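Local coordinates for teichoic acid biosynthesis protein F (Staphylococcus epidermidis, PDB 3L7I), which takes part in teichoic acid biosynthesis and, in its modelled part, has the two-domain architecture of a GT-B glycosyltransferase-like enzyme, at residues Pro369-Glu374 with Asp608-Phe613; Asp526-His531 with Ser604-Val609; Asp513-Arg518 with Tyr630-Arg635. All coordinates share one frame; numbering follows the deposited sequence.

In the fold
In GT-B proteins two Rossmann-like domains, each built on a parallel sheet, face each other, and the three contacts follow that division. Along the chain the segments run 369-374, 513-518, 526-531, the overlapping pair 604-609 and 608-613, then 630-635. Interaction 1 joins the domain of the seven-stranded sheet to that of the six-stranded one. Interaction 2 lies within the latter, its centre about 11 Å from that of interaction 1, and shares D608 and V609 with it. Interaction 3, centred about 12 Å from interaction 1 and 16 Å from interaction 2, seats the connecting helix 513-517. Helix 609-614 touches all three, so interdomain contact and linker packing meet on one short helix.

Interaction 1: Pro369-Glu374 with Asp608-Phe613; sequences PKYIYE and DVSELF
D608 receives both polar side chains that reach over from helix 367-379, and its two carboxylate oxygens divide the work. OD1 faces the partner helix. The hydroxyl of Y371 donates to it at 2.8 Å from OH to OD1, arriving on the syn side and 22° out of the carboxylate plane. The oxygen itself lies at the edge of the tyrosine ring, near its plane, while ring and carboxylate stand almost perpendicular, 84° apart. K370 comes in obliquely beside the tyrosine: its chain is extended beyond CG, and its NZ forms a salt bridge to D608 OD1 at 3.3 Å, weak as a hydrogen bond. OD2 turns to the helix that D608 itself begins, 609-614. As N-cap residue, D608 accepts through OD2 from S610 N at 3.0 Å, weakly, and from E611 N at 3.3 Å, the latter on the anti side. One carboxylate thus starts a helix and receives the phenol of Y371 and the ammonium of K370, which fixes its rotation and would probably stabilise its negative charge. Next in sequence, S610 places OG 4.2 Å from Y371 OH, and its own hydroxyl bonds R511 O. E611 stays further off, with OE2 5.4 Å from K370 NZ, so its charge would probably add only a longer-range attraction; OE2 is held by Y524 OH. In the fold, helix 367-379 follows strand 354-358 of the seven-stranded sheet, whereas helix 609-614 lies between strands 600-602 and 618-621 of the six-stranded one. The pair bridges the two GT-B domains, flanked by V514 of helix 513-517 and S707 of helix 706-721.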
loop_
_atom_site.group_PDB
_atom_site.type_symbol
_atom_site.label_atom_id
_atom_site.label_comp_id
_atom_site.label_asym_id
_atom_site.label_seq_id
_atom_site.Cartn_x
_atom_site.Cartn_y
_atom_site.Cartn_z
ATOM N N PRO A 369 -12.508 27.771 33.796
ATOM C CA PRO A 369 -11.917 26.469 34.129
ATOM C C PRO A 369 -11.015 26.540 35.372
ATOM O O PRO A 369 -10.989 25.591 36.181
ATOM C CB PRO A 369 -11.090 26.137 32.890
ATOM C CG PRO A 369 -11.830 26.814 31.792
ATOM C CD PRO A 369 -12.320 28.114 32.380
ATOM N N LYS A 370 -10.288 27.651 35.515
ATOM C CA LYS A 370 -9.370 27.796 36.625
ATOM C C LYS A 370 -10.131 27.662 37.952
ATOM O O LYS A 370 -9.724 26.888 38.837
ATOM C CB LYS A 370 -8.589 29.115 36.531
ATOM C CG LYS A 370 -8.087 29.668 37.897
ATOM C CD LYS A 370 -7.037 30.769 37.725
ATOM C CE LYS A 370 -6.948 31.703 38.940
ATOM N NZ LYS A 370 -5.682 32.526 38.939
ATOM N N TYR A 371 -11.247 28.387 38.069
ATOM C CA TYR A 371 -12.040 28.386 39.296
ATOM C C TYR A 371 -12.796 27.077 39.544
ATOM O O TYR A 371 -12.944 26.656 40.693
ATOM C CB TYR A 371 -12.978 29.593 39.336
ATOM C CG TYR A 371 -12.211 30.882 39.499
ATOM C CD1 TYR A 371 -11.659 31.524 38.398
ATOM C CD2 TYR A 371 -12.009 31.443 40.757
ATOM C CE1 TYR A 371 -10.940 32.688 38.543
ATOM C CE2 TYR A 371 -11.295 32.604 40.911
ATOM C CZ TYR A 371 -10.759 33.222 39.799
ATOM O OH TYR A 371 -10.042 34.384 39.946
ATOM N N ILE A 372 -13.266 26.432 38.479
ATOM C CA ILE A 372 -13.891 25.131 38.632
ATOM C C ILE A 372 -12.849 24.219 39.266
ATOM O O ILE A 372 -13.142 23.505 40.228
ATOM C CB ILE A 372 -14.428 24.565 37.279
ATOM C CG1 ILE A 372 -15.603 25.414 36.779
ATOM C CG2 ILE A 372 -14.859 23.102 37.414
ATOM C CD1 ILE A 372 -16.087 25.050 35.368
ATOM N N TYR A 373 -11.620 24.305 38.759
ATOM C CA TYR A 373 -10.505 23.486 39.246
ATOM C C TYR A 373 -10.105 23.795 40.684
ATOM O O TYR A 373 -9.939 22.881 41.495
ATOM C CB TYR A 373 -9.280 23.623 38.344
ATOM C CG TYR A 373 -8.018 23.020 38.915
ATOM C CD1 TYR A 373 -7.881 21.647 39.047
ATOM C CD2 TYR A 373 -6.958 23.828 39.312
ATOM C CE1 TYR A 373 -6.721 21.083 39.561
ATOM C CE2 TYR A 373 -5.790 23.280 39.827
ATOM C CZ TYR A 373 -5.677 21.904 39.946
ATOM O OH TYR A 373 -4.522 21.356 40.449
ATOM N N GLU A 374 -9.954 25.071 41.015
ATOM C CA GLU A 374 -9.562 25.406 42.379
ATOM C C GLU A 374 -10.622 24.968 43.406
ATOM O O GLU A 374 -10.296 24.627 44.557
ATOM C CB GLU A 374 -9.197 26.890 42.494
ATOM C CG GLU A 374 -8.056 27.260 41.548
ATOM C CD GLU A 374 -7.406 28.604 41.845
ATOM O OE1 GLU A 374 -8.022 29.395 42.597
ATOM O OE2 GLU A 374 -6.287 28.861 41.319
ATOM N N ASP A 608 -4.952 37.263 35.641
ATOM C CA ASP A 608 -6.337 37.180 36.094
ATOM C C ASP A 608 -7.154 38.502 36.026
ATOM O O ASP A 608 -6.910 39.476 36.747
ATOM C CB ASP A 608 -6.360 36.568 37.500
ATOM C CG ASP A 608 -7.728 36.102 37.905
ATOM O OD1 ASP A 608 -7.857 34.913 38.272
ATOM O OD2 ASP A 608 -8.672 36.929 37.843
ATOM N N VAL A 609 -8.155 38.508 35.167
ATOM C CA VAL A 609 -8.816 39.744 34.846
ATOM C C VAL A 609 -9.868 40.129 35.891
ATOM O O VAL A 609 -10.221 41.319 36.029
ATOM C CB VAL A 609 -9.431 39.674 33.434
ATOM C CG1 VAL A 609 -10.756 38.955 33.477
ATOM C CG2 VAL A 609 -9.618 41.065 32.885
ATOM N N SER A 610 -10.370 39.142 36.629
ATOM C CA SER A 610 -11.417 39.411 37.617
ATOM C C SER A 610 -10.820 40.153 38.798
ATOM O O SER A 610 -11.460 41.002 39.414
ATOM C CB SER A 610 -12.043 38.113 38.102
ATOM O OG SER A 610 -11.765 37.078 37.185
ATOM N N GLU A 611 -9.578 39.811 39.107
ATOM C CA GLU A 611 -8.835 40.528 40.120
ATOM C C GLU A 611 -8.637 41.978 39.700
ATOM O O GLU A 611 -8.763 42.883 40.519
ATOM C CB GLU A 611 -7.495 39.841 40.405
ATOM C CG GLU A 611 -7.663 38.451 40.998
ATOM C CD GLU A 611 -6.363 37.815 41.398
ATOM O OE1 GLU A 611 -5.301 38.324 40.983
ATOM O OE2 GLU A 611 -6.398 36.798 42.126
ATOM N N LEU A 612 -8.356 42.218 38.425
ATOM C CA LEU A 612 -8.224 43.596 37.983
ATOM C C LEU A 612 -9.554 44.365 38.174
ATOM O O LEU A 612 -9.555 45.543 38.565
ATOM C CB LEU A 612 -7.689 43.681 36.555
ATOM C CG LEU A 612 -6.227 43.248 36.398
ATOM C CD1 LEU A 612 -5.764 43.272 34.932
ATOM C CD2 LEU A 612 -5.336 44.111 37.260
ATOM N N PHE A 613 -10.690 43.708 37.942
ATOM C CA PHE A 613 -11.961 44.395 38.186
ATOM C C PHE A 613 -12.102 44.746 39.655
ATOM O O PHE A 613 -12.445 45.878 39.996
ATOM C CB PHE A 613 -13.180 43.569 37.744
ATOM C CG PHE A 613 -13.244 43.317 36.275
ATOM C CD1 PHE A 613 -12.835 44.285 35.375
ATOM C CD2 PHE A 613 -13.720 42.119 35.793
ATOM C CE1 PHE A 613 -12.882 44.051 34.022
ATOM C CE2 PHE A 613 -13.775 41.887 34.441
ATOM C CZ PHE A 613 -13.358 42.852 33.554
#

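Interaction 2: Asp526-His531 with Ser604-Val609; sequences DEIRTH and SNYNDV
Y606 stretches from the loop after strand 600-602 to H531 and I528 on helix 522-531, and the tyrosine can be followed outward atom by atom. From CB the ring leaves with CG anti to the backbone N (chi1 -168°), a torsion that lets it extend across to the helix. Of the two long edges, the one bearing CD1 and CE1 faces the chain that follows: L612 of helix 609-614 packs on CD1, and D608 O of the loop lies at this edge, in the ring plane. On the other edge CE2 meets the imidazole, 3.6 Å from H531 CD2 and 4.2 Å from H531 NE2. The two rings touch rim to rim, neither over the other's face, with centroids 6.0 Å apart and planes at 57°. At the tip, Y606 OH comes to 3.8 Å from I528 CG2, the isoleucine crossing the tyrosine at about a right angle, while the hydroxyl makes its hydrogen bond to E611 OE1. No hydrogen bond spans the two segments. The helix therefore meets the loop by van der Waals contact, I528 buried and H531 exposed, and the polar need of the phenol is met by a glutamate of helix 609-614.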
loop_
_atom_site.group_PDB
_atom_site.type_symbol
_atom_site.label_atom_id
_atom_site.label_comp_id
_atom_site.label_asym_id
_atom_site.label_seq_id
_atom_site.Cartn_x
_atom_site.Cartn_y
_atom_site.Cartn_z
ATOM N N ASP A 526 -5.549 43.886 48.856
ATOM C CA ASP A 526 -4.214 44.401 49.117
ATOM C C ASP A 526 -3.130 43.620 48.401
ATOM O O ASP A 526 -2.192 44.214 47.877
ATOM C CB ASP A 526 -3.933 44.452 50.617
ATOM C CG ASP A 526 -4.547 45.671 51.270
ATOM O OD1 ASP A 526 -4.174 46.006 52.430
ATOM O OD2 ASP A 526 -5.397 46.300 50.589
ATOM N N GLU A 527 -3.245 42.295 48.383
ATOM C CA GLU A 527 -2.297 41.475 47.629
ATOM C C GLU A 527 -2.238 41.986 46.196
ATOM O O GLU A 527 -1.186 42.399 45.698
ATOM C CB GLU A 527 -2.734 40.012 47.588
ATOM C CG GLU A 527 -2.497 39.202 48.845
ATOM C CD GLU A 527 -3.052 37.777 48.727
ATOM O OE1 GLU A 527 -3.243 37.303 47.572
ATOM O OE2 GLU A 527 -3.299 37.137 49.787
ATOM N N ILE A 528 -3.397 41.942 45.544
ATOM C CA ILE A 528 -3.551 42.341 44.157
ATOM C C ILE A 528 -2.951 43.716 43.942
ATOM O O ILE A 528 -2.247 43.954 42.952
ATOM C CB ILE A 528 -5.027 42.372 43.784
ATOM C CG1 ILE A 528 -5.667 41.022 44.107
ATOM C CG2 ILE A 528 -5.195 42.748 42.334
ATOM C CD1 ILE A 528 -7.176 40.977 43.885
ATOM N N ARG A 529 -3.212 44.617 44.883
ATOM C CA ARG A 529 -2.765 45.988 44.725
ATOM C C ARG A 529 -1.259 46.117 44.858
ATOM O O ARG A 529 -0.623 46.761 44.031
ATOM C CB ARG A 529 -3.473 46.928 45.699
ATOM C CG ARG A 529 -4.893 47.251 45.314
ATOM C CD ARG A 529 -5.520 48.169 46.323
ATOM N NE ARG A 529 -4.785 49.430 46.429
ATOM C CZ ARG A 529 -5.095 50.531 45.743
ATOM N NH1 ARG A 529 -6.129 50.529 44.892
ATOM N NH2 ARG A 529 -4.379 51.637 45.909
ATOM N N THR A 530 -0.680 45.509 45.890
ATOM C CA THR A 530 0.760 45.666 46.098
ATOM C C THR A 530 1.556 44.826 45.104
ATOM O O THR A 530 2.720 45.132 44.823
ATOM C CB THR A 530 1.215 45.417 47.565
ATOM O OG1 THR A 530 0.968 44.060 47.923
ATOM C CG2 THR A 530 0.478 46.349 48.527
ATOM N N HIS A 531 0.923 43.789 44.559
ATOM C CA HIS A 531 1.544 43.010 43.503
ATOM C C HIS A 531 1.769 43.878 42.263
ATOM O O HIS A 531 2.835 43.819 41.655
ATOM C CB HIS A 531 0.705 41.785 43.166
ATOM C CG HIS A 531 1.286 40.941 42.071
ATOM N ND1 HIS A 531 2.432 40.191 42.238
ATOM C CD2 HIS A 531 0.880 40.736 40.794
ATOM C CE1 HIS A 531 2.706 39.558 41.110
ATOM N NE2 HIS A 531 1.781 39.871 40.219
ATOM N N SER A 604 -1.555 44.259 30.688
ATOM C CA SER A 604 -2.076 43.443 29.586
ATOM C C SER A 604 -1.713 41.982 29.724
ATOM O O SER A 604 -2.390 41.119 29.176
ATOM C CB SER A 604 -1.523 43.935 28.252
ATOM O OG SER A 604 -1.765 45.314 28.071
ATOM N N ASN A 605 -0.637 41.708 30.446
ATOM C CA ASN A 605 -0.219 40.337 30.674
ATOM C C ASN A 605 -0.719 39.709 31.966
ATOM O O ASN A 605 -0.486 38.531 32.205
ATOM C CB ASN A 605 1.298 40.236 30.607
ATOM C CG ASN A 605 1.821 40.522 29.226
ATOM O OD1 ASN A 605 1.268 40.034 28.222
ATOM N ND2 ASN A 605 2.886 41.326 29.150
ATOM N N TYR A 606 -1.407 40.481 32.796
ATOM C CA TYR A 606 -1.798 39.999 34.117
ATOM C C TYR A 606 -2.638 38.720 34.003
ATOM O O TYR A 606 -3.565 38.670 33.211
ATOM C CB TYR A 606 -2.550 41.107 34.856
ATOM C CG TYR A 606 -2.770 40.842 36.320
ATOM C CD1 TYR A 606 -4.004 40.404 36.792
ATOM C CD2 TYR A 606 -1.743 41.030 37.233
ATOM C CE1 TYR A 606 -4.205 40.156 38.141
ATOM C CE2 TYR A 606 -1.927 40.779 38.581
ATOM C CZ TYR A 606 -3.158 40.343 39.032
ATOM O OH TYR A 606 -3.326 40.097 40.376
ATOM N N ASN A 607 -2.304 37.679 34.763
ATOM C CA ASN A 607 -2.961 36.372 34.601
ATOM C C ASN A 607 -4.477 36.448 34.709
ATOM O O ASN A 607 -5.202 35.804 33.960
ATOM C CB ASN A 607 -2.460 35.374 35.649
ATOM C CG ASN A 607 -0.956 35.472 35.890
ATOM O OD1 ASN A 607 -0.233 36.139 35.139
ATOM N ND2 ASN A 607 -0.474 34.797 36.944
ATOM N N ASP A 608 -4.952 37.263 35.641
ATOM C CA ASP A 608 -6.337 37.180 36.094
ATOM C C ASP A 608 -7.154 38.502 36.026
ATOM O O ASP A 608 -6.910 39.476 36.747
ATOM C CB ASP A 608 -6.360 36.568 37.500
ATOM C CG ASP A 608 -7.728 36.102 37.905
ATOM O OD1 ASP A 608 -7.857 34.913 38.272
ATOM O OD2 ASP A 608 -8.672 36.929 37.843
ATOM N N VAL A 609 -8.155 38.508 35.167
ATOM C CA VAL A 609 -8.816 39.744 34.846
ATOM C C VAL A 609 -9.868 40.129 35.891
ATOM O O VAL A 609 -10.221 41.319 36.029
ATOM C CB VAL A 609 -9.431 39.674 33.434
ATOM C CG1 VAL A 609 -10.756 38.955 33.477
ATOM C CG2 VAL A 609 -9.618 41.065 32.885
#

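Interaction 3: Asp513-Arg518 with Tyr630-Arg635; sequences DVLVNR and YGILKR
L515 sets its CD1 methyl against CD1 of I632, 3.9 Å apart, the two side chains crossing at about a right angle. This is where the chain of a GT-B fold passes between its domains: helix 513-517 comes after strand 504-506, at an edge of the seven-stranded sheet, and before helix 522-531 and strand 539-543 of the other domain. Its partner is the 3-10 turn 631-633, which leads from helix 626-630 into strand 637-640. Both elements are short. The helix is wound tightly at its start, where D513 O accepts from both V516 N and N517 N; the turn is closed by L633 N bonding Y630 O. V516 adds a second crossing next to the first, its CG2 lying 3.7 Å from I632 CG2. That methyl is anti to the backbone N of I632, whereas CG1 points beside it (chi1 -62°), and the fork lets one isoleucine serve both L515 and V516. No hydrogen bond joins the segments, and F613 and L614 of helix 609-614 also pack on L515. D513, on the far side of the linker helix, bonds A706 N and S707 OG at the start of the C-terminal helix. L633 CD2 rests 3.7 Å from L515 O and its CD1 4.3 Å from L515 CD2; within its own segment CD1 also sits over one face of the R635 guanidinium, offset toward the rim.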
loop_
_atom_site.group_PDB
_atom_site.type_symbol
_atom_site.label_atom_id
_atom_site.label_comp_id
_atom_site.label_asym_id
_atom_site.label_seq_id
_atom_site.Cartn_x
_atom_site.Cartn_y
_atom_site.Cartn_z
ATOM N N ASP A 513 -17.191 34.403 40.246
ATOM C CA ASP A 513 -17.412 34.093 41.662
ATOM C C ASP A 513 -16.783 35.149 42.575
ATOM O O ASP A 513 -17.473 35.758 43.410
ATOM C CB ASP A 513 -16.859 32.701 42.020
ATOM C CG ASP A 513 -17.817 31.544 41.648
ATOM O OD1 ASP A 513 -18.969 31.810 41.223
ATOM O OD2 ASP A 513 -17.402 30.359 41.795
ATOM N N VAL A 514 -15.478 35.369 42.407
ATOM C CA VAL A 514 -14.733 36.344 43.215
ATOM C C VAL A 514 -15.365 37.750 43.243
ATOM O O VAL A 514 -15.213 38.470 44.227
ATOM C CB VAL A 514 -13.247 36.475 42.749
ATOM C CG1 VAL A 514 -12.323 35.578 43.543
ATOM C CG2 VAL A 514 -13.140 36.195 41.277
ATOM N N LEU A 515 -16.035 38.156 42.161
ATOM C CA LEU A 515 -16.636 39.485 42.118
ATOM C C LEU A 515 -17.789 39.543 43.117
ATOM O O LEU A 515 -18.104 40.586 43.695
ATOM C CB LEU A 515 -17.098 39.835 40.707
ATOM C CG LEU A 515 -16.017 39.777 39.622
ATOM C CD1 LEU A 515 -16.615 40.133 38.290
ATOM C CD2 LEU A 515 -14.839 40.695 39.923
ATOM N N VAL A 516 -18.403 38.394 43.342
ATOM C CA VAL A 516 -19.509 38.311 44.283
ATOM C C VAL A 516 -19.041 38.050 45.728
ATOM O O VAL A 516 -19.501 38.716 46.668
ATOM C CB VAL A 516 -20.502 37.239 43.843
ATOM C CG1 VAL A 516 -21.404 36.857 44.994
ATOM C CG2 VAL A 516 -21.309 37.730 42.654
ATOM N N ASN A 517 -18.115 37.103 45.895
ATOM C CA ASN A 517 -17.661 36.673 47.221
ATOM C C ASN A 517 -16.518 37.459 47.882
ATOM O O ASN A 517 -16.250 37.253 49.068
ATOM C CB ASN A 517 -17.207 35.221 47.169
ATOM C CG ASN A 517 -18.219 34.319 46.553
ATOM O OD1 ASN A 517 -19.420 34.467 46.785
ATOM N ND2 ASN A 517 -17.746 33.362 45.755
ATOM N N ARG A 518 -15.836 38.330 47.143
ATOM C CA ARG A 518 -14.554 38.855 47.598
ATOM C C ARG A 518 -14.387 40.356 47.471
ATOM O O ARG A 518 -13.333 40.888 47.828
ATOM C CB ARG A 518 -13.424 38.209 46.810
ATOM C CG ARG A 518 -13.210 36.731 47.071
ATOM C CD ARG A 518 -12.178 36.539 48.147
ATOM N NE ARG A 518 -11.158 35.579 47.749
ATOM C CZ ARG A 518 -10.035 35.369 48.433
ATOM N NH1 ARG A 518 -9.787 36.061 49.542
ATOM N NH2 ARG A 518 -9.155 34.471 47.999
ATOM N N TYR A 630 -17.904 43.183 34.675
ATOM C CA TYR A 630 -17.604 44.253 35.615
ATOM C C TYR A 630 -18.878 44.755 36.283
ATOM O O TYR A 630 -18.854 45.207 37.424
ATOM C CB TYR A 630 -16.860 45.372 34.895
ATOM C CG TYR A 630 -16.439 46.465 35.797
ATOM C CD1 TYR A 630 -15.421 46.276 36.710
ATOM C CD2 TYR A 630 -17.068 47.695 35.759
ATOM C CE1 TYR A 630 -15.034 47.308 37.578
ATOM C CE2 TYR A 630 -16.695 48.727 36.613
ATOM C CZ TYR A 630 -15.678 48.528 37.512
ATOM O OH TYR A 630 -15.308 49.538 38.350
ATOM N N GLY A 631 -19.993 44.628 35.566
ATOM C CA GLY A 631 -21.304 45.068 36.026
ATOM C C GLY A 631 -21.820 44.413 37.300
ATOM O O GLY A 631 -22.707 44.940 37.968
ATOM N N ILE A 632 -21.270 43.263 37.651
ATOM C CA ILE A 632 -21.661 42.647 38.890
ATOM C C ILE A 632 -21.318 43.573 40.055
ATOM O O ILE A 632 -21.978 43.537 41.103
ATOM C CB ILE A 632 -20.953 41.316 39.089
ATOM C CG1 ILE A 632 -21.331 40.338 37.963
ATOM C CG2 ILE A 632 -21.283 40.756 40.463
ATOM C CD1 ILE A 632 -20.404 39.125 37.857
ATOM N N LEU A 633 -20.299 44.413 39.876
ATOM C CA LEU A 633 -19.824 45.273 40.961
ATOM C C LEU A 633 -20.662 46.543 41.165
ATOM O O LEU A 633 -20.499 47.235 42.181
ATOM C CB LEU A 633 -18.336 45.617 40.784
ATOM C CG LEU A 633 -17.360 44.433 40.828
ATOM C CD1 LEU A 633 -15.949 44.799 40.254
ATOM C CD2 LEU A 633 -17.264 43.856 42.221
ATOM N N LYS A 634 -21.561 46.827 40.214
ATOM C CA LYS A 634 -22.433 48.017 40.247
ATOM C C LYS A 634 -21.606 49.293 40.394
ATOM O O LYS A 634 -21.880 50.144 41.234
ATOM C CB LYS A 634 -23.481 47.933 41.354
ATOM C CG LYS A 634 -24.301 46.666 41.345
ATOM C CD LYS A 634 -25.464 46.728 42.328
ATOM C CE LYS A 634 -25.825 45.336 42.844
ATOM N NZ LYS A 634 -27.059 45.350 43.693
ATOM N N ARG A 635 -20.570 49.403 39.578
ATOM C CA ARG A 635 -19.703 50.556 39.613
ATOM C C ARG A 635 -19.846 51.286 38.284
ATOM O O ARG A 635 -20.387 50.734 37.333
ATOM C CB ARG A 635 -18.248 50.123 39.890
ATOM C CG ARG A 635 -17.828 50.217 41.346
ATOM C CD ARG A 635 -17.596 48.901 42.039
ATOM N NE ARG A 635 -16.200 48.492 41.931
ATOM C CZ ARG A 635 -15.548 47.694 42.787
ATOM N NH1 ARG A 635 -14.282 47.384 42.534
ATOM N NH2 ARG A 635 -16.135 47.195 43.875
#